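Local coordinates for putative Lipoprotein (Shewanella oneidensis, PDB 3U24) that is of unknown function but binds zinc and, as a DUF885 member of the peptidase MA clan, is probably related to zinc-dependent metallopeptidases, at residues 406-411 / 437-442; 415-420 / 558-563. All blocks are in the same frame, centred on the assembly; numbering follows the deposited sequence.

Contact 1: 406-411 / 437-442; sequences NIHEAI and MVEGWA. With ZN (zinc ion), chain F.
His-408 and Glu-439 meet through a zinc ion that each of them binds. The imidazole NE2 of His-408 coordinates the metal at 1.9 Å. From helix 435-451, the carboxylate of Glu-439 reaches it with both oxygens, but unequally: OE1 lies 2.1 Å from the zinc and OE2 2.4 Å, so the chelation is lopsided. OE1 comes to the edge of the imidazole, near its plane, and the ring and carboxylate planes differ by only 24°. The 3.1 Å between His-408 NE2 and Glu-439 OE1 is therefore the spacing of two ligands on one metal and not a hydrogen bond. A water molecule, 2.1 Å from the zinc, and NE2 of His-414 complete the observed shell.

The second shell holds the histidine in place. With CG anti to the backbone N, chi1 177° carries the ring to helix 435-451, where the methyl of Ala-442 sits over the middle of one ring face in a CH-pi contact, CB 3.4 Å from the ring centroid and 8° off its normal. The other ring nitrogen, ND1, is hydrogen-bonded to OE2 of Glu-446, one helical turn beyond Ala-442, so edge and face together limit rotation of the ring. In this model Glu-409 lies outside the zinc's first shell; its chain, bent at chi2, brings OE2 within 2.6 Å of the metal-bound water, which donates a hydrogen bond to it.

His-408, Glu-409 and His-414 form an HExxxGH sequence, and the third protein ligand is a glutamate from a following helix. This resembles the gluzincin type of zinc site, with a longer spacing between the histidines. A zinc-held water hydrogen-bonded to a glutamate is consistent with a hydrolytic centre that activates water.

Contact 2: 415-420 / 558-563; sequences YTQLVY and YGSAPV
OG of Ser-560 lies 3.4 Å from OE1 of Gln-417, a long, weak and unsettled hydrogen bond: the hydroxyl proton has another acceptor within reach. Ser-560 is the centre of an inverse gamma turn in the loop between helix 548-555 and helix 563-571, and this turn presents its side chain to helix 414-423. The turn is closed by a weak bond of 2.8 Å from Ala-561 N to Gly-559 O. Gly-559, the first residue of the turn, has a positive phi (72°), a conformation that favours glycine.

On the helix side, Gln-417 carries the contact almost alone. The chain leaves CA opposite the backbone N (chi1 -173°), and a bend at chi2 (-95°) turns the amide so that OE1 faces the loop. There the side chain lies against Met-437, Val-438 and Trp-441 of helix 435-451, and Ser-560 touches Val-438 as well, so both segments also rest on helix 435-451. Backbone hydrogen bonding of Ser-560 with Asn-434 ties the loop to the approach to that same helix. Farther along the loop, Pro-562 occupies the N-cap position of helix 563-571. The contact thus joins a helix that follows the zinc-binding sequence to the C-terminal part of the chain, chiefly through one amide. Gln-417 OE1 also comes within 4.3 Å of the carbonyl carbon C of Gly-559.

Both contacts are buried, and their centres are about 10 Å apart on the same side of the chain's centre. Contact 1 is the metal centre proper, where charged and aromatic groups converge on zinc; contact 2, whose Gln-417 side chain is about 9 Å from the zinc, has a single weak polar link and little shared surface. Helix 401-409 leads through a short turn into helix 414-423, with a probable hydrogen bond of 3.2 Å from Tyr-415 N to Glu-409 O at the junction. Helix 435-451 connects them too: it supplies one side of contact 1 and also touches the loop of contact 2, where Met-437 CG lies 3.2 Å from Ala-561 O.

Contact 1: 406-411 / 437-442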
loop_
_atom_site.group_PDB
_atom_site.type_symbol
_atom_site.label_atom_id
_atom_site.label_comp_id
_atom_site.label_asym_id
_atom_site.label_seq_id
_atom_site.Cartn_x
_atom_site.Cartn_y
_atom_site.Cartn_z
ATOM N N ASN A 406 -8.306 12.856 8.896
ATOM C CA ASN A 406 -8.596 13.807 7.832
ATOM C C ASN A 406 -7.347 14.631 7.433
ATOM O O ASN A 406 -7.216 15.011 6.281
ATOM C CB ASN A 406 -9.780 14.710 8.227
ATOM C CG ASN A 406 -11.117 13.958 8.227
ATOM O OD1 ASN A 406 -11.320 13.008 7.443
ATOM N ND2 ASN A 406 -12.048 14.387 9.130
ATOM N N ILE A 407 -6.430 14.864 8.371
ATOM C CA ILE A 407 -5.149 15.442 8.049
ATOM C C ILE A 407 -4.370 14.490 7.143
ATOM O O ILE A 407 -3.867 14.914 6.083
ATOM C CB ILE A 407 -4.364 15.792 9.323
ATOM C CG1 ILE A 407 -5.054 16.987 10.039
ATOM C CG2 ILE A 407 -2.898 16.057 9.011
ATOM C CD1 ILE A 407 -4.477 17.343 11.404
ATOM N N HIS A 408 -4.283 13.225 7.557
ATOM C CA HIS A 408 -3.517 12.199 6.862
ATOM C C HIS A 408 -4.053 12.016 5.468
ATOM O O HIS A 408 -3.301 11.955 4.507
ATOM C CB HIS A 408 -3.573 10.860 7.629
ATOM C CG HIS A 408 -2.871 9.691 6.951
ATOM N ND1 HIS A 408 -1.729 9.171 7.414
ATOM C CD2 HIS A 408 -3.195 8.941 5.803
ATOM C CE1 HIS A 408 -1.319 8.125 6.589
ATOM N NE2 HIS A 408 -2.204 7.985 5.620
ATOM N N GLU A 409 -5.358 11.891 5.353
ATOM C CA GLU A 409 -5.978 11.509 4.078
ATOM C C GLU A 409 -6.230 12.662 3.136
ATOM O O GLU A 409 -6.139 12.512 1.937
ATOM C CB GLU A 409 -7.324 10.789 4.333
ATOM C CG GLU A 409 -7.159 9.432 4.968
ATOM C CD GLU A 409 -6.469 8.460 4.050
ATOM O OE1 GLU A 409 -6.538 8.696 2.824
ATOM O OE2 GLU A 409 -5.870 7.472 4.533
ATOM N N ALA A 410 -6.501 13.838 3.675
ATOM C CA ALA A 410 -6.997 14.937 2.870
ATOM C C ALA A 410 -6.073 16.157 2.919
ATOM O O ALA A 410 -5.374 16.451 1.954
ATOM C CB ALA A 410 -8.426 15.306 3.293
ATOM N N ILE A 411 -6.058 16.885 4.020
ATOM C CA ILE A 411 -5.376 18.162 4.006
ATOM C C ILE A 411 -4.523 18.365 5.231
ATOM O O ILE A 411 -5.039 18.339 6.320
ATOM C CB ILE A 411 -6.422 19.291 3.830
ATOM C CG1 ILE A 411 -6.613 19.490 2.311
ATOM C CG2 ILE A 411 -5.962 20.572 4.534
ATOM C CD1 ILE A 411 -8.002 19.825 1.860
HETATM N N MSE A 437 7.338 7.260 0.315
HETATM C CA MSE A 437 7.276 8.734 0.275
HETATM C C MSE A 437 5.839 9.181 0.453
HETATM O O MSE A 437 5.582 10.052 1.240
HETATM C CB MSE A 437 7.872 9.289 -1.036
HETATM C CG MSE A 437 7.792 10.819 -1.206
HETATM SE SE MSE A 437 6.031 11.366 -1.909
HETATM C CE MSE A 437 6.287 13.332 -1.777
ATOM N N VAL A 438 4.902 8.521 -0.235
ATOM C CA VAL A 438 3.493 8.909 -0.258
ATOM C C VAL A 438 2.899 8.749 1.131
ATOM O O VAL A 438 2.297 9.681 1.708
ATOM C CB VAL A 438 2.719 8.085 -1.330
ATOM C CG1 VAL A 438 1.186 8.161 -1.142
ATOM C CG2 VAL A 438 3.193 8.480 -2.747
ATOM N N GLU A 439 3.153 7.610 1.733
ATOM C CA GLU A 439 2.685 7.391 3.098
ATOM C C GLU A 439 3.463 8.213 4.127
ATOM O O GLU A 439 2.848 8.768 5.048
ATOM C CB GLU A 439 2.728 5.908 3.472
ATOM C CG GLU A 439 1.587 5.144 2.862
ATOM C CD GLU A 439 0.213 5.672 3.303
ATOM O OE1 GLU A 439 0.082 6.268 4.419
ATOM O OE2 GLU A 439 -0.748 5.459 2.526
ATOM N N GLY A 440 4.794 8.256 4.000
ATOM C CA GLY A 440 5.619 9.049 4.917
ATOM C C GLY A 440 5.187 10.508 4.984
ATOM O O GLY A 440 5.127 11.086 6.058
ATOM N N TRP A 441 4.865 11.086 3.826
ATOM C CA TRP A 441 4.336 12.430 3.781
ATOM C C TRP A 441 3.066 12.546 4.615
ATOM O O TRP A 441 2.921 13.489 5.414
ATOM C CB TRP A 441 4.079 12.889 2.341
ATOM C CG TRP A 441 3.331 14.164 2.314
ATOM C CD1 TRP A 441 1.965 14.343 2.151
ATOM C CD2 TRP A 441 3.856 15.513 2.595
ATOM N NE1 TRP A 441 1.630 15.668 2.262
ATOM C CE2 TRP A 441 2.715 16.417 2.538
ATOM C CE3 TRP A 441 5.112 16.035 2.854
ATOM C CZ2 TRP A 441 2.851 17.779 2.729
ATOM C CZ3 TRP A 441 5.227 17.397 3.094
ATOM C CH2 TRP A 441 4.127 18.249 3.016
ATOM N N ALA A 442 2.121 11.626 4.421
ATOM C CA ALA A 442 0.859 11.724 5.123
ATOM C C ALA A 442 1.077 11.621 6.618
ATOM O O ALA A 442 0.496 12.406 7.343
ATOM C CB ALA A 442 -0.133 10.676 4.649
HETATM ZN ZN ZN F . -1.942 6.905 4.102
HETATM O O HOH W 1 -3.819 5.887 4.010
#

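Contact 2: 415-420 / 558-563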
loop_
_atom_site.group_PDB
_atom_site.type_symbol
_atom_site.label_atom_id
_atom_site.label_comp_id
_atom_site.label_asym_id
_atom_site.label_seq_id
_atom_site.Cartn_x
_atom_site.Cartn_y
_atom_site.Cartn_z
ATOM N N TYR A 415 -4.326 13.964 -0.249
ATOM C CA TYR A 415 -4.957 14.666 -1.388
ATOM C C TYR A 415 -4.067 15.824 -1.837
ATOM O O TYR A 415 -3.835 16.005 -3.052
ATOM C CB TYR A 415 -6.377 15.151 -1.077
ATOM C CG TYR A 415 -6.995 16.026 -2.152
ATOM C CD1 TYR A 415 -7.371 15.499 -3.351
ATOM C CD2 TYR A 415 -7.190 17.405 -1.958
ATOM C CE1 TYR A 415 -7.914 16.280 -4.341
ATOM C CE2 TYR A 415 -7.750 18.191 -2.943
ATOM C CZ TYR A 415 -8.105 17.612 -4.148
ATOM O OH TYR A 415 -8.698 18.357 -5.191
ATOM N N THR A 416 -3.542 16.571 -0.874
ATOM C CA THR A 416 -2.664 17.665 -1.179
ATOM C C THR A 416 -1.425 17.223 -1.922
ATOM O O THR A 416 -1.043 17.847 -2.919
ATOM C CB THR A 416 -2.269 18.407 0.080
ATOM O OG1 THR A 416 -3.479 18.804 0.729
ATOM C CG2 THR A 416 -1.451 19.655 -0.230
ATOM N N GLN A 417 -0.798 16.155 -1.446
ATOM C CA GLN A 417 0.379 15.632 -2.103
ATOM C C GLN A 417 0.059 15.153 -3.528
ATOM O O GLN A 417 0.898 15.302 -4.427
ATOM C CB GLN A 417 0.982 14.490 -1.274
ATOM C CG GLN A 417 2.333 13.972 -1.785
ATOM C CD GLN A 417 2.253 12.746 -2.713
ATOM O OE1 GLN A 417 2.955 12.677 -3.741
ATOM N NE2 GLN A 417 1.465 11.768 -2.334
ATOM N N LEU A 418 -1.131 14.579 -3.735
ATOM C CA LEU A 418 -1.527 14.154 -5.088
ATOM C C LEU A 418 -1.684 15.357 -6.021
ATOM O O LEU A 418 -1.245 15.315 -7.145
ATOM C CB LEU A 418 -2.849 13.367 -5.061
ATOM C CG LEU A 418 -3.595 13.057 -6.381
ATOM C CD1 LEU A 418 -2.825 12.044 -7.234
ATOM C CD2 LEU A 418 -4.989 12.510 -6.067
ATOM N N VAL A 419 -2.348 16.407 -5.570
ATOM C CA VAL A 419 -2.454 17.627 -6.368
ATOM C C VAL A 419 -1.061 18.160 -6.733
ATOM O O VAL A 419 -0.793 18.467 -7.899
ATOM C CB VAL A 419 -3.273 18.724 -5.668
ATOM C CG1 VAL A 419 -3.197 20.039 -6.473
ATOM C CG2 VAL A 419 -4.711 18.264 -5.498
ATOM N N TYR A 420 -0.156 18.243 -5.759
ATOM C CA TYR A 420 1.175 18.721 -6.063
ATOM C C TYR A 420 1.857 17.817 -7.089
ATOM O O TYR A 420 2.433 18.331 -8.040
ATOM C CB TYR A 420 2.026 18.956 -4.817
ATOM C CG TYR A 420 1.828 20.358 -4.221
ATOM C CD1 TYR A 420 0.758 20.638 -3.435
ATOM C CD2 TYR A 420 2.714 21.379 -4.480
ATOM C CE1 TYR A 420 0.567 21.894 -2.907
ATOM C CE2 TYR A 420 2.529 22.668 -3.985
ATOM C CZ TYR A 420 1.454 22.919 -3.188
ATOM O OH TYR A 420 1.245 24.146 -2.615
ATOM N N TYR A 558 8.444 17.253 -6.718
ATOM C CA TYR A 558 9.043 16.146 -7.452
ATOM C C TYR A 558 8.084 14.965 -7.662
ATOM O O TYR A 558 8.408 14.023 -8.387
ATOM C CB TYR A 558 10.289 15.665 -6.685
ATOM C CG TYR A 558 11.345 16.737 -6.565
ATOM C CD1 TYR A 558 12.286 16.910 -7.566
ATOM C CD2 TYR A 558 11.371 17.598 -5.505
ATOM C CE1 TYR A 558 13.243 17.884 -7.485
ATOM C CE2 TYR A 558 12.330 18.587 -5.412
ATOM C CZ TYR A 558 13.265 18.711 -6.396
ATOM O OH TYR A 558 14.221 19.700 -6.333
ATOM N N GLY A 559 6.917 15.008 -7.034
ATOM C CA GLY A 559 6.003 13.869 -7.072
ATOM C C GLY A 559 6.507 12.710 -6.220
ATOM O O GLY A 559 7.374 12.878 -5.361
ATOM N N SER A 560 6.010 11.522 -6.527
ATOM C CA SER A 560 6.189 10.336 -5.701
ATOM C C SER A 560 7.564 9.629 -5.872
ATOM O O SER A 560 7.644 8.426 -6.049
ATOM C CB SER A 560 5.011 9.388 -6.006
ATOM O OG SER A 560 3.753 10.109 -5.805
ATOM N N ALA A 561 8.635 10.399 -5.817
ATOM C CA ALA A 561 9.978 9.859 -5.863
ATOM C C ALA A 561 10.334 9.459 -4.437
ATOM O O ALA A 561 9.805 10.018 -3.499
ATOM C CB ALA A 561 11.004 10.881 -6.370
ATOM N N PRO A 562 11.259 8.503 -4.290
ATOM C CA PRO A 562 11.765 8.146 -2.986
ATOM C C PRO A 562 12.326 9.376 -2.282
ATOM O O PRO A 562 13.010 10.218 -2.911
ATOM C CB PRO A 562 12.918 7.179 -3.299
ATOM C CG PRO A 562 12.647 6.661 -4.677
ATOM C CD PRO A 562 11.975 7.810 -5.382
ATOM N N VAL A 563 12.076 9.456 -0.984
ATOM C CA VAL A 563 12.534 10.585 -0.216
ATOM C C VAL A 563 14.053 10.882 -0.373
ATOM O O VAL A 563 14.454 12.054 -0.465
ATOM C CB VAL A 563 12.184 10.406 1.264
ATOM C CG1 VAL A 563 12.695 11.594 2.086
ATOM C CG2 VAL A 563 10.668 10.184 1.429
#